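Local coordinates for protein putative NAD dependent dehydrogenase (Micromonospora echinospora, PDB 6NOR) that binds NAD and probably acts as an NAD-dependent oxidoreductase in the biosynthesis of the antibiotic gentamicin, at residues V38-L43 with T63-R68; G136-H141 with D322-G327; A148-R153 with Q278-E283; G193-L198 with G235-E240. All blocks are in the same frame, centred on the assembly; numbering follows the deposited sequence.

Contact 1. Residues V38-L43 with T63-R68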
# COMPACT_ATOMS: atom_id res chain seq x y z
N VAL A 38 -22.54 -7.78 -20.64
CA VAL A 38 -21.08 -7.73 -20.69
C VAL A 38 -20.55 -8.49 -21.90
O VAL A 38 -19.66 -8.00 -22.62
CB VAL A 38 -20.44 -8.33 -19.42
CG1 VAL A 38 -18.89 -8.34 -19.53
CG2 VAL A 38 -20.89 -7.56 -18.19
N HIS A 39 -21.08 -9.69 -22.13
CA HIS A 39 -20.62 -10.51 -23.24
C HIS A 39 -21.00 -9.87 -24.56
O HIS A 39 -20.20 -9.86 -25.50
CB HIS A 39 -21.20 -11.92 -23.16
CG HIS A 39 -20.52 -12.79 -22.17
ND1 HIS A 39 -19.21 -13.18 -22.30
CD2 HIS A 39 -20.98 -13.39 -21.05
CE1 HIS A 39 -18.88 -13.97 -21.29
NE2 HIS A 39 -19.94 -14.11 -20.52
N ALA A 40 -22.21 -9.33 -24.64
CA ALA A 40 -22.66 -8.61 -25.83
C ALA A 40 -21.73 -7.45 -26.15
O ALA A 40 -21.45 -7.18 -27.32
CB ALA A 40 -24.08 -8.09 -25.64
N GLU A 41 -21.26 -6.77 -25.11
CA GLU A 41 -20.36 -5.64 -25.32
C GLU A 41 -18.98 -6.13 -25.72
O GLU A 41 -18.34 -5.53 -26.56
CB GLU A 41 -20.29 -4.77 -24.07
CG GLU A 41 -19.11 -3.82 -24.08
CD GLU A 41 -19.37 -2.53 -23.34
OE1 GLU A 41 -18.62 -1.55 -23.59
OE2 GLU A 41 -20.31 -2.49 -22.52
N VAL A 42 -18.53 -7.22 -25.13
CA VAL A 42 -17.22 -7.76 -25.47
C VAL A 42 -17.23 -8.36 -26.87
O VAL A 42 -16.31 -8.15 -27.65
CB VAL A 42 -16.75 -8.82 -24.45
CG1 VAL A 42 -15.59 -9.60 -24.98
CG2 VAL A 42 -16.38 -8.16 -23.11
N LEU A 43 -18.29 -9.08 -27.21
CA LEU A 43 -18.32 -9.79 -28.48
C LEU A 43 -18.50 -8.83 -29.65
O LEU A 43 -17.84 -8.99 -30.67
CB LEU A 43 -19.42 -10.85 -28.47
CG LEU A 43 -19.07 -11.99 -27.51
CD1 LEU A 43 -20.27 -12.88 -27.22
CD2 LEU A 43 -17.92 -12.80 -28.07
N THR A 63 -35.36 -6.94 -25.30
CA THR A 63 -35.49 -5.94 -26.35
C THR A 63 -34.52 -4.80 -26.13
O THR A 63 -33.87 -4.34 -27.07
CB THR A 63 -36.93 -5.41 -26.44
OG1 THR A 63 -37.75 -6.40 -27.08
CG2 THR A 63 -36.98 -4.13 -27.22
N ASP A 64 -34.39 -4.37 -24.88
CA ASP A 64 -33.46 -3.29 -24.53
C ASP A 64 -32.02 -3.64 -24.90
O ASP A 64 -31.29 -2.81 -25.43
CB ASP A 64 -33.56 -2.97 -23.04
CG ASP A 64 -34.89 -2.31 -22.67
OD1 ASP A 64 -35.79 -2.21 -23.54
OD2 ASP A 64 -35.05 -1.90 -21.49
N LEU A 65 -31.61 -4.88 -24.65
CA LEU A 65 -30.27 -5.29 -25.02
C LEU A 65 -30.12 -5.37 -26.54
O LEU A 65 -29.16 -4.84 -27.10
CB LEU A 65 -29.92 -6.64 -24.38
CG LEU A 65 -28.44 -7.05 -24.53
CD1 LEU A 65 -27.50 -5.99 -23.94
CD2 LEU A 65 -28.16 -8.42 -23.92
N ALA A 66 -31.07 -6.00 -27.21
CA ALA A 66 -31.02 -6.14 -28.67
C ALA A 66 -30.96 -4.82 -29.44
O ALA A 66 -30.22 -4.70 -30.41
CB ALA A 66 -32.20 -6.97 -29.15
N THR A 67 -31.74 -3.82 -29.04
CA THR A 67 -31.74 -2.57 -29.81
C THR A 67 -30.43 -1.84 -29.61
O THR A 67 -29.98 -1.09 -30.47
CB THR A 67 -32.89 -1.64 -29.44
OG1 THR A 67 -32.65 -1.09 -28.14
CG2 THR A 67 -34.22 -2.38 -29.45
N ARG A 68 -29.81 -2.07 -28.48
CA ARG A 68 -28.53 -1.46 -28.16
C ARG A 68 -27.44 -1.95 -29.11
O ARG A 68 -26.52 -1.21 -29.44
CB ARG A 68 -28.19 -1.76 -26.70
CG ARG A 68 -27.06 -0.99 -26.10
CD ARG A 68 -26.82 -1.54 -24.70
NE ARG A 68 -25.59 -1.04 -24.07
CZ ARG A 68 -25.04 -1.58 -22.99
NH1 ARG A 68 -23.93 -1.07 -22.48
NH2 ARG A 68 -25.62 -2.64 -22.42
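Ala-40 and Glu-41 of helix 34-44 face Leu-65 and Arg-68 of helix 59-69, the two helices that follow the first and second strands of the NAD-binding Rossmann fold. The backbones stay well apart, with the CA atoms of Ala-40 and Leu-65 8.3 Å from each other, and side chains bridge the gap.

The apolar part lies deeper. The methyl CB of Ala-40 meets CD1 of Leu-65 at 4.4 Å, a loose touch. Leu-65 has its CG anti to the backbone N (chi1 -170°), and CD1 extends toward the first helix. The same side chain rests on Val-54 of strand 49-55, and Ala-66 joins it there, so helix 59-69 is seated on the parallel sheet as well as beside its neighbour.

The charged part lies at the surface. The Arg-68 chain runs extended from CG to NE and brings NH1 within 3.9 Å of OE2 of Glu-41, whose own chain bends at chi2. This is a long salt bridge: OE2 sits off the plane of the guanidinium, not in line with any of its N-H bonds, and carboxylate and guanidinium planes are turned 85° apart.

Both groups being exposed, the attraction is probably screened by water and adds little directional hold. The chemistry therefore implies a light join between the helices, and the packing of Leu-65 and Ala-66 on Val-54 probably also helps to place helix 59-69.

Contact 2. Residues G136-H141 with D322-G327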
# COMPACT_ATOMS: atom_id res chain seq x y z
N GLY A 136 -18.89 -32.57 -32.20
CA GLY A 136 -17.79 -31.81 -32.77
C GLY A 136 -17.86 -30.30 -32.59
O GLY A 136 -17.43 -29.57 -33.48
N VAL A 137 -18.39 -29.82 -31.46
CA VAL A 137 -18.47 -28.38 -31.18
C VAL A 137 -17.67 -27.98 -29.96
O VAL A 137 -17.29 -28.82 -29.15
CB VAL A 137 -19.92 -27.89 -30.98
CG1 VAL A 137 -20.73 -28.07 -32.25
CG2 VAL A 137 -20.57 -28.62 -29.82
N VAL A 138 -17.41 -26.69 -29.83
CA VAL A 138 -16.72 -26.18 -28.66
C VAL A 138 -17.71 -25.98 -27.53
O VAL A 138 -18.78 -25.39 -27.71
CB VAL A 138 -15.99 -24.85 -28.96
CG1 VAL A 138 -15.38 -24.27 -27.66
CG2 VAL A 138 -14.93 -25.04 -30.04
N LEU A 139 -17.34 -26.53 -26.37
CA LEU A 139 -17.96 -26.21 -25.10
C LEU A 139 -16.94 -25.42 -24.27
O LEU A 139 -15.84 -25.88 -24.02
CB LEU A 139 -18.39 -27.47 -24.35
CG LEU A 139 -18.84 -27.32 -22.88
CD1 LEU A 139 -20.04 -26.42 -22.75
CD2 LEU A 139 -19.14 -28.67 -22.25
N ALA A 140 -17.32 -24.22 -23.86
CA ALA A 140 -16.41 -23.37 -23.14
C ALA A 140 -17.14 -22.86 -21.93
O ALA A 140 -18.36 -22.78 -21.96
CB ALA A 140 -15.92 -22.22 -24.02
N HIS A 141 -16.42 -22.53 -20.87
CA HIS A 141 -17.08 -22.07 -19.65
C HIS A 141 -16.52 -20.74 -19.17
O HIS A 141 -15.36 -20.42 -19.41
CB HIS A 141 -16.97 -23.11 -18.53
CG HIS A 141 -15.58 -23.31 -18.03
ND1 HIS A 141 -14.68 -24.15 -18.65
CD2 HIS A 141 -14.93 -22.79 -16.97
CE1 HIS A 141 -13.53 -24.12 -18.00
NE2 HIS A 141 -13.65 -23.30 -16.98
N ASP A 322 -11.62 -17.59 -31.17
CA ASP A 322 -10.51 -18.19 -31.88
C ASP A 322 -10.66 -19.71 -31.96
O ASP A 322 -10.27 -20.31 -32.95
CB ASP A 322 -9.16 -17.86 -31.23
CG ASP A 322 -8.80 -16.37 -31.32
OD1 ASP A 322 -9.38 -15.63 -32.15
OD2 ASP A 322 -7.92 -15.94 -30.54
N ALA A 323 -11.22 -20.33 -30.93
CA ALA A 323 -11.39 -21.78 -30.92
C ALA A 323 -12.45 -22.21 -31.94
O ALA A 323 -12.26 -23.17 -32.65
CB ALA A 323 -11.78 -22.28 -29.53
N VAL A 324 -13.55 -21.49 -31.99
CA VAL A 324 -14.62 -21.80 -32.94
C VAL A 324 -14.21 -21.54 -34.40
O VAL A 324 -14.38 -22.41 -35.25
CB VAL A 324 -15.88 -21.00 -32.63
CG1 VAL A 324 -16.86 -21.08 -33.78
CG2 VAL A 324 -16.51 -21.50 -31.35
N LEU A 325 -13.66 -20.37 -34.67
CA LEU A 325 -13.34 -19.94 -36.03
C LEU A 325 -12.06 -20.52 -36.61
O LEU A 325 -11.99 -20.79 -37.81
CB LEU A 325 -13.25 -18.41 -36.09
CG LEU A 325 -14.59 -17.68 -36.07
CD1 LEU A 325 -14.39 -16.19 -36.19
CD2 LEU A 325 -15.43 -18.19 -37.22
N ASP A 326 -11.06 -20.71 -35.76
CA ASP A 326 -9.73 -21.09 -36.23
C ASP A 326 -9.25 -22.40 -35.61
O ASP A 326 -8.09 -22.77 -35.78
CB ASP A 326 -8.69 -19.99 -35.93
CG ASP A 326 -9.08 -18.64 -36.50
OD1 ASP A 326 -9.54 -18.60 -37.66
OD2 ASP A 326 -8.91 -17.62 -35.80
N GLY A 327 -10.12 -23.07 -34.88
CA GLY A 327 -9.75 -24.32 -34.23
C GLY A 327 -8.59 -24.22 -33.25
O GLY A 327 -7.98 -25.23 -32.89
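Val-138 lies against Ala-323 and Val-324, where the lead-in to strand 139-141, an outermost strand, within this chain, of the parallel Rossmann sheet, meets the C-terminal part of helix 313-326. Segments 181 residues apart at their closest ends meet here, and the CA atoms of Val-138 and Val-324 approach to 6.5 Å.

Apolar packing makes the contact. Val-138 supplies it mainly through one branch, CG2, which sits beside the backbone N and anti to the carbonyl carbon, while CG1 is anti to the backbone N (chi1 174°). CG2 reaches the methyl CB of Ala-323 at 4.2 Å. Val-324 belongs to the same apolar patch and also touches Leu-25 of strand 25-30 and Asn-111 of strand 111-114, while Met-330 packs on both Ala-323 and Ala-140.

Polar bonds fix the two partners separately. On the strand side, Val-138 N donates to OD1 of Asn-111, and backbone bonds link Val-138 and Ala-140 to Val-112. Gly-136, with its positive phi, ends the preceding helix in a Schellman motif and turns the chain toward the strand. On the helix side, Asp-322 forms salt bridges with Arg-48 and Arg-328.

The two valines use matching branches: CG2 of Val-324, likewise anti to its carbonyl carbon, lies 4.1 Å from CG2 of Val-138 and equally far from CB of Val-138.

Contact 3. Residues A148-R153 with Q278-E283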
# COMPACT_ATOMS: atom_id res chain seq x y z
N ALA A 148 -7.42 -12.91 -16.78
CA ALA A 148 -7.11 -11.55 -16.38
C ALA A 148 -5.61 -11.31 -16.50
O ALA A 148 -4.81 -12.04 -15.94
CB ALA A 148 -7.60 -11.28 -14.95
N PRO A 149 -5.23 -10.26 -17.23
CA PRO A 149 -3.85 -9.91 -17.57
C PRO A 149 -2.92 -9.91 -16.35
O PRO A 149 -1.81 -10.44 -16.39
CB PRO A 149 -3.99 -8.50 -18.13
CG PRO A 149 -5.39 -8.42 -18.62
CD PRO A 149 -6.20 -9.26 -17.70
N LYS A 150 -3.40 -9.32 -15.26
CA LYS A 150 -2.65 -9.27 -14.02
C LYS A 150 -2.40 -10.65 -13.44
O LYS A 150 -1.30 -10.93 -12.98
CB LYS A 150 -3.38 -8.38 -13.01
CG LYS A 150 -2.68 -8.22 -11.71
CD LYS A 150 -3.47 -7.32 -10.77
CE LYS A 150 -3.78 -6.01 -11.45
NZ LYS A 150 -4.48 -5.14 -10.52
N PHE A 151 -3.42 -11.50 -13.46
CA PHE A 151 -3.31 -12.85 -12.91
C PHE A 151 -2.48 -13.76 -13.80
O PHE A 151 -1.79 -14.62 -13.32
CB PHE A 151 -4.70 -13.45 -12.69
CG PHE A 151 -5.44 -12.86 -11.51
CD1 PHE A 151 -4.79 -12.09 -10.57
CD2 PHE A 151 -6.79 -13.06 -11.37
CE1 PHE A 151 -5.48 -11.54 -9.49
CE2 PHE A 151 -7.48 -12.52 -10.29
CZ PHE A 151 -6.82 -11.76 -9.35
N VAL A 152 -2.53 -13.55 -15.11
CA VAL A 152 -1.70 -14.29 -16.03
C VAL A 152 -0.23 -14.01 -15.75
O VAL A 152 0.57 -14.94 -15.63
CB VAL A 152 -2.03 -13.92 -17.49
CG1 VAL A 152 -1.00 -14.47 -18.42
CG2 VAL A 152 -3.41 -14.45 -17.86
N ARG A 153 0.11 -12.74 -15.62
CA ARG A 153 1.43 -12.34 -15.15
C ARG A 153 1.83 -13.02 -13.85
O ARG A 153 2.92 -13.54 -13.74
CB ARG A 153 1.49 -10.83 -14.97
CG ARG A 153 2.83 -10.36 -14.49
CD ARG A 153 3.94 -10.79 -15.43
NE ARG A 153 5.10 -9.93 -15.33
CZ ARG A 153 6.35 -10.33 -15.48
NH1 ARG A 153 6.61 -11.60 -15.73
NH2 ARG A 153 7.34 -9.46 -15.38
N GLN A 278 -8.04 -3.93 -5.47
CA GLN A 278 -7.27 -3.00 -4.63
C GLN A 278 -5.85 -2.83 -5.16
O GLN A 278 -5.02 -2.22 -4.51
CB GLN A 278 -7.22 -3.46 -3.16
CG GLN A 278 -8.53 -3.33 -2.40
CD GLN A 278 -9.58 -4.34 -2.86
OE1 GLN A 278 -9.36 -5.55 -2.84
NE2 GLN A 278 -10.73 -3.83 -3.28
N GLY A 279 -5.56 -3.37 -6.34
CA GLY A 279 -4.24 -3.22 -6.92
C GLY A 279 -4.24 -2.51 -8.26
O GLY A 279 -3.42 -2.77 -9.12
N MET A 280 -5.17 -1.58 -8.44
CA MET A 280 -5.26 -0.91 -9.71
C MET A 280 -4.46 0.38 -9.77
O MET A 280 -4.31 0.95 -10.84
CB MET A 280 -6.71 -0.68 -10.07
CG MET A 280 -7.09 -1.66 -11.14
SD MET A 280 -8.77 -1.81 -11.62
CE MET A 280 -8.76 -3.48 -12.22
N GLY A 281 -3.91 0.81 -8.64
CA GLY A 281 -2.97 1.92 -8.60
C GLY A 281 -3.59 3.30 -8.74
O GLY A 281 -2.89 4.26 -9.00
N VAL A 282 -4.90 3.40 -8.58
CA VAL A 282 -5.56 4.70 -8.59
C VAL A 282 -6.21 4.96 -7.24
O VAL A 282 -6.90 4.10 -6.70
CB VAL A 282 -6.63 4.79 -9.70
CG1 VAL A 282 -7.33 6.14 -9.70
CG2 VAL A 282 -6.01 4.53 -11.03
N GLU A 283 -5.99 6.14 -6.68
CA GLU A 283 -6.64 6.50 -5.42
C GLU A 283 -7.35 7.85 -5.51
O GLU A 283 -6.92 8.76 -6.22
CB GLU A 283 -5.63 6.52 -4.29
CG GLU A 283 -6.18 6.07 -2.98
CD GLU A 283 -5.14 6.04 -1.89
OE1 GLU A 283 -3.95 6.26 -2.19
OE2 GLU A 283 -5.52 5.78 -0.72
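The loop between strands 270-275 and 282-286 is fastened to the first turn of helix 149-157 by Lys-150, whose ammonium NZ donates a hydrogen bond of 2.9 Å to the carbonyl O of Gly-279. The lysine leaves the helix with CG anti to the backbone N (chi1 -178°), runs straight through chi2 and then bends at chi3 (-54°), which brings NZ over the loop backbone. NZ does not come in at a lone pair: it stands above the carbonyl plane, at a C=O...N angle of 105°. CE of Lys-150 lies 4.0 Å from O of Gly-279.

Helix 149-157 belongs to the C-terminal half, of the GFO/IDH/MocA type, and Ala-148 occupies its N-cap position. NZ donates to Asp-275 O as well, and weakly to Leu-276 O, so carbonyls at the end of strand 270-275 and in the loop after it gather round a buried charge that they would probably help to stabilise. With the ammonium removed, as by an alanine here, the three carbonyls are likely to lose their shared donor and the loop to move more freely.

Met-280 adds a marginal contact, its CG lying 4.4 Å from NZ of Lys-150. Beyond the loop, Val-282 and Glu-283 pair with an antiparallel strand of the second subunit, and Arg-153 on the helix donates NE and NH2 to the backbone carbonyls of Glu-304 and Ala-292 of that same subunit.

Contact 4. Residues G193-L198 with G235-E240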
# COMPACT_ATOMS: atom_id res chain seq x y z
N GLY A 193 -24.89 -20.93 -2.71
CA GLY A 193 -24.64 -19.52 -2.49
C GLY A 193 -23.24 -19.10 -2.88
O GLY A 193 -22.74 -19.50 -3.92
N ALA A 194 -22.60 -18.34 -1.99
CA ALA A 194 -21.27 -17.78 -2.22
C ALA A 194 -20.26 -18.82 -2.65
O ALA A 194 -19.37 -18.54 -3.42
CB ALA A 194 -20.77 -17.07 -0.96
N LEU A 195 -20.39 -20.02 -2.12
CA LEU A 195 -19.45 -21.08 -2.45
C LEU A 195 -19.59 -21.50 -3.91
O LEU A 195 -18.63 -21.90 -4.54
CB LEU A 195 -19.66 -22.29 -1.54
CG LEU A 195 -18.45 -23.16 -1.27
CD1 LEU A 195 -17.27 -22.28 -0.90
CD2 LEU A 195 -18.78 -24.13 -0.15
N THR A 196 -20.79 -21.40 -4.44
CA THR A 196 -20.98 -21.69 -5.85
C THR A 196 -20.66 -20.48 -6.70
O THR A 196 -20.02 -20.58 -7.73
CB THR A 196 -22.43 -22.13 -6.13
OG1 THR A 196 -22.73 -23.27 -5.33
CG2 THR A 196 -22.64 -22.47 -7.61
N ASP A 197 -21.14 -19.33 -6.27
CA ASP A 197 -21.08 -18.10 -7.06
C ASP A 197 -19.65 -17.57 -7.12
O ASP A 197 -19.17 -17.23 -8.19
CB ASP A 197 -22.03 -17.07 -6.45
CG ASP A 197 -22.04 -15.74 -7.19
OD1 ASP A 197 -21.99 -15.74 -8.43
OD2 ASP A 197 -22.09 -14.69 -6.52
N LEU A 198 -18.97 -17.51 -5.98
CA LEU A 198 -17.62 -16.96 -5.88
C LEU A 198 -16.60 -18.08 -5.78
O LEU A 198 -15.49 -17.97 -6.27
CB LEU A 198 -17.48 -16.03 -4.68
CG LEU A 198 -18.50 -14.89 -4.60
CD1 LEU A 198 -18.28 -14.08 -3.35
CD2 LEU A 198 -18.43 -13.99 -5.81
N GLY A 235 -18.19 -18.92 3.03
CA GLY A 235 -17.61 -20.24 3.05
C GLY A 235 -16.10 -20.17 3.02
O GLY A 235 -15.50 -19.24 2.47
N VAL A 236 -15.50 -21.18 3.63
CA VAL A 236 -14.07 -21.37 3.56
C VAL A 236 -13.83 -22.82 3.20
O VAL A 236 -14.37 -23.72 3.80
CB VAL A 236 -13.37 -21.02 4.89
CG1 VAL A 236 -11.87 -21.05 4.71
CG2 VAL A 236 -13.79 -19.65 5.36
N VAL A 237 -13.02 -23.03 2.18
CA VAL A 237 -12.64 -24.36 1.76
C VAL A 237 -11.15 -24.57 2.00
O VAL A 237 -10.33 -23.79 1.55
CB VAL A 237 -12.93 -24.58 0.27
CG1 VAL A 237 -12.64 -26.03 -0.14
CG2 VAL A 237 -14.37 -24.20 -0.05
N LEU A 238 -10.81 -25.65 2.70
CA LEU A 238 -9.43 -26.09 2.76
C LEU A 238 -9.24 -27.22 1.77
O LEU A 238 -9.84 -28.28 1.90
CB LEU A 238 -9.05 -26.53 4.18
CG LEU A 238 -9.33 -25.48 5.26
CD1 LEU A 238 -8.87 -25.95 6.63
CD2 LEU A 238 -8.69 -24.14 4.89
N ILE A 239 -8.41 -26.97 0.76
CA ILE A 239 -8.11 -27.96 -0.26
C ILE A 239 -6.75 -28.61 -0.04
O ILE A 239 -5.75 -27.92 0.11
CB ILE A 239 -8.11 -27.34 -1.66
CG1 ILE A 239 -9.42 -26.62 -1.93
CG2 ILE A 239 -7.89 -28.40 -2.73
CD1 ILE A 239 -9.38 -25.87 -3.24
N GLU A 240 -6.71 -29.93 -0.05
CA GLU A 240 -5.44 -30.63 0.00
C GLU A 240 -5.09 -31.14 -1.39
O GLU A 240 -5.72 -32.05 -1.90
CB GLU A 240 -5.50 -31.78 1.01
CG GLU A 240 -4.30 -32.70 1.02
CD GLU A 240 -4.43 -33.82 2.05
OE1 GLU A 240 -4.02 -34.96 1.75
OE2 GLU A 240 -4.96 -33.55 3.15
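Leu-195, on the short helix 194-197, reaches over strand 234-241 and sets its CD1 against CG2 of Val-237 at 3.6 Å. The two side chains meet at an oblique angle, through one methyl each. On the leucine, CG is roughly anti to the backbone N (chi1 -152°), and although its CB does not point at the strand, CD1 swings in to it. On the valine, whose CB does point toward the helix, CG2 is the branch beside the backbone N, anti to the carbonyl carbon.

CD1 also hangs over Gly-235, 4.5 Å from its CA. A beta carbon at that position would stand only 3.1 Å from CD1 of Leu-195, so the bare glycine backbone lets the leucine settle close to the strand.

The same pocket is walled by Thr-222 and Val-251 of the flanking strands and by Tyr-348 of helix 334-353, all of which touch Leu-195. Gly-193, the N-cap, receives both Thr-196 N and Asp-197 N at its carbonyl O.

Between these two segments, then, the contact is apolar, buried and non-directional, while the backbone amide of Leu-195 has its polar partner in the carboxylate of Glu-232.

Overall arrangement
Contact 1 comes first along the chain and closes a short loop, joining the helices 34-44 and 59-69 within the Rossmann half. Contact 2 opens later, at 136-141, and closes only at 322-327, so that a helix far along the chain returns to the edge of the parallel sheet. Contact 3 lies wholly within that span, tying helix 149-157 to the loop before strand 282-286, and contact 4 sits inside contact 3, joining helix 194-197 to strand 234-241 of the mixed sheet. No two loops cross. Contacts 1 and 4 lie on opposite sides of the chain's centre, with their own centres about 31 Å apart.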